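Local coordinates for protein transcriptional regulator, HTH_3 family (Vibrio cholerae, PDB 1Y9Q) that probably binds DNA and regulates transcription, pairing a helix-turn-helix region with a cupin domain that holds zinc and D-methionine, at residues Glu48-Ile53 and Phe84-Asn89; Gly125-Ile130 and Arg155-Gln160. All blocks are in the same frame, centred on the assembly; numbering follows the deposited sequence.

Contact 1: residues Glu48-Ile53 and Phe84-Asn89; sequences ESSPTI and FPDDLN
Ser50 opens the contact by giving its hydroxyl to the carboxylate of Asp86: OG lies 2.8 Å from Asp86 OD1, on the syn side and 22° out of the carboxylate plane. Pro51 contributes its carbonyl, which takes a long bond from a water; that water also accepts from Asp86 N at 2.7 Å and donates to Asp87 OD1. Thr52, the N-cap of helix 53-63, lays its methyl CG2 across the Asp86 side chain, 4.0 Å from Asp86 CB, while its OG1 pairs with Thr55. At Ile53 the backbone N donates to Asp87 OD1 over 3.0 Å with an angle of 150° at the hydrogen, from above the carboxylate plane. The Ile53 side chain makes a CH-pi contact, its CG1 4.1 Å from the Phe84 ring centroid and over the face; with CG1 beside the backbone N (chi1 -68°), this branch is turned to the ring. Held against Phe84, Ile53 also touches the bound D-methionine as part of its pocket. The type I turn from Phe84 to Asp87 presents both aspartates to the other segment. Asp87 OD1 is thus gripped by a helix-start N-H and a water, and the helix dipole would probably stabilise its negative charge.

Contact 2: residues Gly125-Ile130 and Arg155-Gln160; sequences GVIEYI and RFFSDQ. With ZN (zinc ion), chain B; MED (D-methionine), chain C.
Glu128 binds the zinc ion through OE2 at 2.0 Å, with the amino N and carboxylate O of D-methionine in the same coordination shell; His122, His162 and Tyr164 complete the protein ligands. Its backbone forms an antiparallel hydrogen-bonded pair with Phe156, on the outermost strand of this cupin-domain sheet: Glu128 N meets Phe156 O at 3.0 Å and 175°, and Phe156 N returns a bond to Glu128 O. Beyond the strands, Val126 O accepts twice from Ser158: the backbone N is tilted slightly from the carbonyl plane, whereas OG, 2.8 Å away, comes from well above it. The N-H of Gly125 is almost straight toward Asp159 OD2, 3.1 Å from N, and reaches it from well above the carboxylate plane.

Glu128 CB sits over the Phe156 ring, 4.1 Å from its centroid, and Ile130 CG1 meets that ring at its edge. On the opposite sheet face, Arg155 CB lies over one face of the Tyr129 ring, toward its rim, and the guanidinium, turned by the bend at chi3 (-87°), receives Ile127 CG2 over its centre. The Arg155 NH1 bond to Tyr129 OH is weak. Strand pairing and the Phe156 ring probably limit how the chain bringing OE2 to zinc can move.

Overall arrangement
From the N terminus the chain runs through the first three helices before residues 48-53 lead into helix 53-63. Contact 1 closes a loop of 30 residues, half of them helical, bringing the start of that helix against the turn before strand 90-99, and so joins the helix-turn-helix region to the approach to an outermost strand of the five-stranded sheet. Contact 2 follows in series, with neither nesting nor crossing: it pairs strand 127-134 with the edge strand 153-157, closing a loop of 24 residues that is mostly strand. The centres of contact 1 and contact 2 are about 23 Å apart, on opposite sides of the chain's centre. The bound D-methionine relates them, since Ile53 and Glu128 both line its pocket.

Contact 1: residues Glu48-Ile53 and Phe84-Asn89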
loop_
_atom_site.group_PDB
_atom_site.type_symbol
_atom_site.label_atom_id
_atom_site.label_comp_id
_atom_site.label_asym_id
_atom_site.label_seq_id
_atom_site.Cartn_x
_atom_site.Cartn_y
_atom_site.Cartn_z
ATOM N N GLU A 48 17.714 -2.828 -17.545
ATOM C CA GLU A 48 16.586 -2.732 -18.466
ATOM C C GLU A 48 15.383 -1.972 -17.930
ATOM O O GLU A 48 14.607 -1.408 -18.705
ATOM C CB GLU A 48 16.150 -4.128 -18.895
ATOM C CG GLU A 48 17.075 -4.764 -19.907
ATOM C CD GLU A 48 16.717 -6.204 -20.190
ATOM O OE1 GLU A 48 15.508 -6.511 -20.283
ATOM O OE2 GLU A 48 17.647 -7.025 -20.328
ATOM N N SER A 49 15.213 -1.957 -16.615
ATOM C CA SER A 49 14.086 -1.245 -16.030
ATOM C C SER A 49 14.553 -0.332 -14.913
ATOM O O SER A 49 15.439 -0.685 -14.134
ATOM C CB SER A 49 13.050 -2.223 -15.479
ATOM O OG SER A 49 13.395 -2.644 -14.173
ATOM N N SER A 50 13.950 0.848 -14.848
ATOM C CA SER A 50 14.272 1.841 -13.832
ATOM C C SER A 50 13.361 1.638 -12.625
ATOM O O SER A 50 12.159 1.903 -12.689
ATOM C CB SER A 50 14.072 3.246 -14.401
ATOM O OG SER A 50 12.793 3.357 -15.007
ATOM N N PRO A 51 13.921 1.160 -11.508
ATOM C CA PRO A 51 13.115 0.933 -10.310
ATOM C C PRO A 51 12.653 2.214 -9.628
ATOM O O PRO A 51 13.321 3.242 -9.677
ATOM C CB PRO A 51 14.040 0.105 -9.428
ATOM C CG PRO A 51 15.394 0.635 -9.791
ATOM C CD PRO A 51 15.314 0.728 -11.297
ATOM N N THR A 52 11.489 2.142 -9.000
ATOM C CA THR A 52 10.947 3.290 -8.293
ATOM C C THR A 52 11.554 3.272 -6.898
ATOM O O THR A 52 12.154 2.275 -6.484
ATOM C CB THR A 52 9.426 3.184 -8.155
ATOM O OG1 THR A 52 9.102 1.981 -7.447
ATOM C CG2 THR A 52 8.769 3.149 -9.531
ATOM N N ILE A 53 11.402 4.376 -6.180
ATOM C CA ILE A 53 11.917 4.465 -4.826
ATOM C C ILE A 53 11.234 3.391 -3.986
ATOM O O ILE A 53 11.858 2.771 -3.124
ATOM C CB ILE A 53 11.628 5.855 -4.217
ATOM C CG1 ILE A 53 12.452 6.917 -4.954
ATOM C CG2 ILE A 53 11.940 5.845 -2.716
ATOM C CD1 ILE A 53 12.250 8.342 -4.447
ATOM N N PHE A 84 15.028 11.078 -8.416
ATOM C CA PHE A 84 15.016 9.737 -8.995
ATOM C C PHE A 84 14.122 9.787 -10.237
ATOM O O PHE A 84 13.012 10.316 -10.190
ATOM C CB PHE A 84 14.479 8.723 -7.978
ATOM C CG PHE A 84 15.408 8.479 -6.815
ATOM C CD1 PHE A 84 15.826 9.533 -6.002
ATOM C CD2 PHE A 84 15.874 7.199 -6.537
ATOM C CE1 PHE A 84 16.692 9.315 -4.931
ATOM C CE2 PHE A 84 16.742 6.969 -5.466
ATOM C CZ PHE A 84 17.152 8.030 -4.662
ATOM N N PRO A 85 14.592 9.222 -11.363
ATOM C CA PRO A 85 13.862 9.202 -12.636
ATOM C C PRO A 85 12.377 8.844 -12.635
ATOM O O PRO A 85 11.598 9.456 -13.368
ATOM C CB PRO A 85 14.692 8.248 -13.498
ATOM C CG PRO A 85 15.349 7.355 -12.496
ATOM C CD PRO A 85 15.762 8.331 -11.428
ATOM N N ASP A 86 11.976 7.867 -11.828
ATOM C CA ASP A 86 10.572 7.464 -11.791
ATOM C C ASP A 86 9.786 8.052 -10.622
ATOM O O ASP A 86 8.700 7.576 -10.297
ATOM C CB ASP A 86 10.463 5.938 -11.762
ATOM C CG ASP A 86 10.967 5.294 -13.039
ATOM O OD1 ASP A 86 12.157 5.479 -13.372
ATOM O OD2 ASP A 86 10.172 4.601 -13.711
ATOM N N ASP A 87 10.330 9.087 -9.994
ATOM C CA ASP A 87 9.657 9.726 -8.871
ATOM C C ASP A 87 9.896 11.240 -8.917
ATOM O O ASP A 87 10.488 11.821 -8.009
ATOM C CB ASP A 87 10.169 9.132 -7.550
ATOM C CG ASP A 87 9.981 7.618 -7.476
ATOM O OD1 ASP A 87 10.917 6.870 -7.839
ATOM O OD2 ASP A 87 8.887 7.169 -7.073
ATOM N N LEU A 88 9.413 11.871 -9.981
ATOM C CA LEU A 88 9.594 13.308 -10.180
ATOM C C LEU A 88 8.893 14.221 -9.164
ATOM O O LEU A 88 9.341 15.345 -8.933
ATOM C CB LEU A 88 9.165 13.683 -11.601
ATOM C CG LEU A 88 9.871 12.910 -12.725
ATOM C CD1 LEU A 88 9.292 13.322 -14.067
ATOM C CD2 LEU A 88 11.377 13.169 -12.684
ATOM N N ASN A 89 7.801 13.758 -8.561
ATOM C CA ASN A 89 7.102 14.585 -7.577
ATOM C C ASN A 89 7.590 14.326 -6.161
ATOM O O ASN A 89 6.912 14.647 -5.185
ATOM C CB ASN A 89 5.590 14.364 -7.646
ATOM C CG ASN A 89 4.969 14.999 -8.873
ATOM O OD1 ASN A 89 5.355 16.096 -9.275
ATOM N ND2 ASN A 89 3.996 14.319 -9.467
HETATM O O HOH W 1 12.857 6.485 -9.624
#

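Contact 2: residues Gly125-Ile130 and Arg155-Gln160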
loop_
_atom_site.group_PDB
_atom_site.type_symbol
_atom_site.label_atom_id
_atom_site.label_comp_id
_atom_site.label_asym_id
_atom_site.label_seq_id
_atom_site.Cartn_x
_atom_site.Cartn_y
_atom_site.Cartn_z
ATOM N N GLY A 125 10.895 -4.517 12.556
ATOM C CA GLY A 125 11.479 -3.656 13.566
ATOM C C GLY A 125 11.972 -2.299 13.101
ATOM O O GLY A 125 12.408 -1.500 13.926
ATOM N N VAL A 126 11.920 -2.019 11.803
ATOM C CA VAL A 126 12.379 -0.711 11.336
ATOM C C VAL A 126 11.369 0.341 11.780
ATOM O O VAL A 126 10.167 0.177 11.582
ATOM C CB VAL A 126 12.530 -0.669 9.804
ATOM C CG1 VAL A 126 12.911 0.736 9.360
ATOM C CG2 VAL A 126 13.599 -1.655 9.373
ATOM N N ILE A 127 11.868 1.417 12.378
ATOM C CA ILE A 127 11.021 2.491 12.891
ATOM C C ILE A 127 11.278 3.817 12.166
ATOM O O ILE A 127 12.416 4.137 11.824
ATOM C CB ILE A 127 11.281 2.661 14.414
ATOM C CG1 ILE A 127 10.764 1.424 15.158
ATOM C CG2 ILE A 127 10.647 3.955 14.935
ATOM C CD1 ILE A 127 11.237 1.327 16.601
ATOM N N GLU A 128 10.220 4.583 11.915
ATOM C CA GLU A 128 10.385 5.871 11.244
ATOM C C GLU A 128 9.901 7.032 12.084
ATOM O O GLU A 128 8.929 6.905 12.835
ATOM C CB GLU A 128 9.636 5.897 9.908
ATOM C CG GLU A 128 10.327 5.142 8.799
ATOM C CD GLU A 128 9.648 5.337 7.458
ATOM O OE1 GLU A 128 9.339 6.495 7.110
ATOM O OE2 GLU A 128 9.431 4.336 6.753
ATOM N N TYR A 129 10.601 8.157 11.944
ATOM C CA TYR A 129 10.270 9.409 12.612
ATOM C C TYR A 129 9.977 10.406 11.495
ATOM O O TYR A 129 10.653 10.402 10.464
ATOM C CB TYR A 129 11.451 9.944 13.419
ATOM C CG TYR A 129 11.765 9.174 14.671
ATOM C CD1 TYR A 129 11.392 9.667 15.921
ATOM C CD2 TYR A 129 12.452 7.962 14.615
ATOM C CE1 TYR A 129 11.694 8.976 17.088
ATOM C CE2 TYR A 129 12.757 7.255 15.782
ATOM C CZ TYR A 129 12.377 7.772 17.012
ATOM O OH TYR A 129 12.683 7.100 18.172
ATOM N N ILE A 130 8.982 11.260 11.712
ATOM C CA ILE A 130 8.597 12.267 10.729
ATOM C C ILE A 130 8.486 13.628 11.414
ATOM O O ILE A 130 7.913 13.737 12.498
ATOM C CB ILE A 130 7.207 11.949 10.109
ATOM C CG1 ILE A 130 7.213 10.574 9.435
ATOM C CG2 ILE A 130 6.822 13.032 9.116
ATOM C CD1 ILE A 130 8.038 10.495 8.171
ATOM N N ARG A 155 6.016 9.238 15.115
ATOM C CA ARG A 155 6.860 8.097 14.789
ATOM C C ARG A 155 5.961 6.882 14.694
ATOM O O ARG A 155 4.879 6.854 15.287
ATOM C CB ARG A 155 7.973 7.876 15.827
ATOM C CG ARG A 155 7.538 7.706 17.272
ATOM C CD ARG A 155 8.606 6.927 18.053
ATOM N NE ARG A 155 8.390 5.486 17.937
ATOM C CZ ARG A 155 9.230 4.554 18.380
ATOM N NH1 ARG A 155 10.370 4.895 18.966
ATOM N NH2 ARG A 155 8.905 3.274 18.273
ATOM N N PHE A 156 6.397 5.880 13.940
ATOM C CA PHE A 156 5.596 4.678 13.768
ATOM C C PHE A 156 6.448 3.491 13.352
ATOM O O PHE A 156 7.569 3.659 12.869
ATOM C CB PHE A 156 4.516 4.932 12.707
ATOM C CG PHE A 156 5.063 5.219 11.334
ATOM C CD1 PHE A 156 5.211 4.196 10.396
ATOM C CD2 PHE A 156 5.429 6.514 10.975
ATOM C CE1 PHE A 156 5.714 4.462 9.119
ATOM C CE2 PHE A 156 5.931 6.788 9.706
ATOM C CZ PHE A 156 6.074 5.763 8.775
ATOM N N PHE A 157 5.919 2.291 13.559
ATOM C CA PHE A 157 6.621 1.082 13.160
ATOM C C PHE A 157 6.366 0.974 11.665
ATOM O O PHE A 157 5.219 0.874 11.231
ATOM C CB PHE A 157 6.058 -0.124 13.914
ATOM C CG PHE A 157 6.376 -0.109 15.377
ATOM C CD1 PHE A 157 7.654 -0.431 15.823
ATOM C CD2 PHE A 157 5.417 0.276 16.308
ATOM C CE1 PHE A 157 7.976 -0.364 17.179
ATOM C CE2 PHE A 157 5.727 0.348 17.666
ATOM C CZ PHE A 157 7.010 0.027 18.101
ATOM N N SER A 158 7.441 1.015 10.880
ATOM C CA SER A 158 7.338 0.977 9.429
ATOM C C SER A 158 7.324 -0.401 8.788
ATOM O O SER A 158 7.280 -0.507 7.557
ATOM C CB SER A 158 8.464 1.808 8.801
ATOM O OG SER A 158 9.735 1.214 9.028
ATOM N N ASP A 159 7.374 -1.452 9.604
ATOM C CA ASP A 159 7.334 -2.805 9.062
ATOM C C ASP A 159 5.872 -3.193 8.839
ATOM O O ASP A 159 5.405 -4.258 9.259
ATOM C CB ASP A 159 8.043 -3.797 10.001
ATOM C CG ASP A 159 7.472 -3.803 11.414
ATOM O OD1 ASP A 159 6.660 -2.916 11.754
ATOM O OD2 ASP A 159 7.855 -4.701 12.195
ATOM N N GLN A 160 5.157 -2.288 8.177
ATOM C CA GLN A 160 3.748 -2.465 7.845
ATOM C C GLN A 160 3.464 -1.550 6.668
ATOM O O GLN A 160 4.246 -0.636 6.387
ATOM C CB GLN A 160 2.858 -2.043 9.018
ATOM C CG GLN A 160 2.951 -0.555 9.358
ATOM C CD GLN A 160 1.940 -0.135 10.406
ATOM O OE1 GLN A 160 0.739 -0.330 10.229
ATOM N NE2 GLN A 160 2.421 0.444 11.505
HETATM ZN ZN ZN B . 9.086 4.264 4.734
HETATM N N MED C . 10.928 5.431 4.306
HETATM C CA MED C . 10.955 5.804 2.861
HETATM C C MED C . 9.775 5.174 2.111
HETATM O O MED C . 8.932 4.457 2.669
HETATM C CB MED C . 10.949 7.345 2.739
HETATM C CG MED C . 10.997 7.997 1.373
HETATM S SD MED C . 12.648 7.622 0.709
HETATM C CE MED C . 13.707 8.455 1.808
HETATM O OXT MED C . 9.652 5.375 0.903
#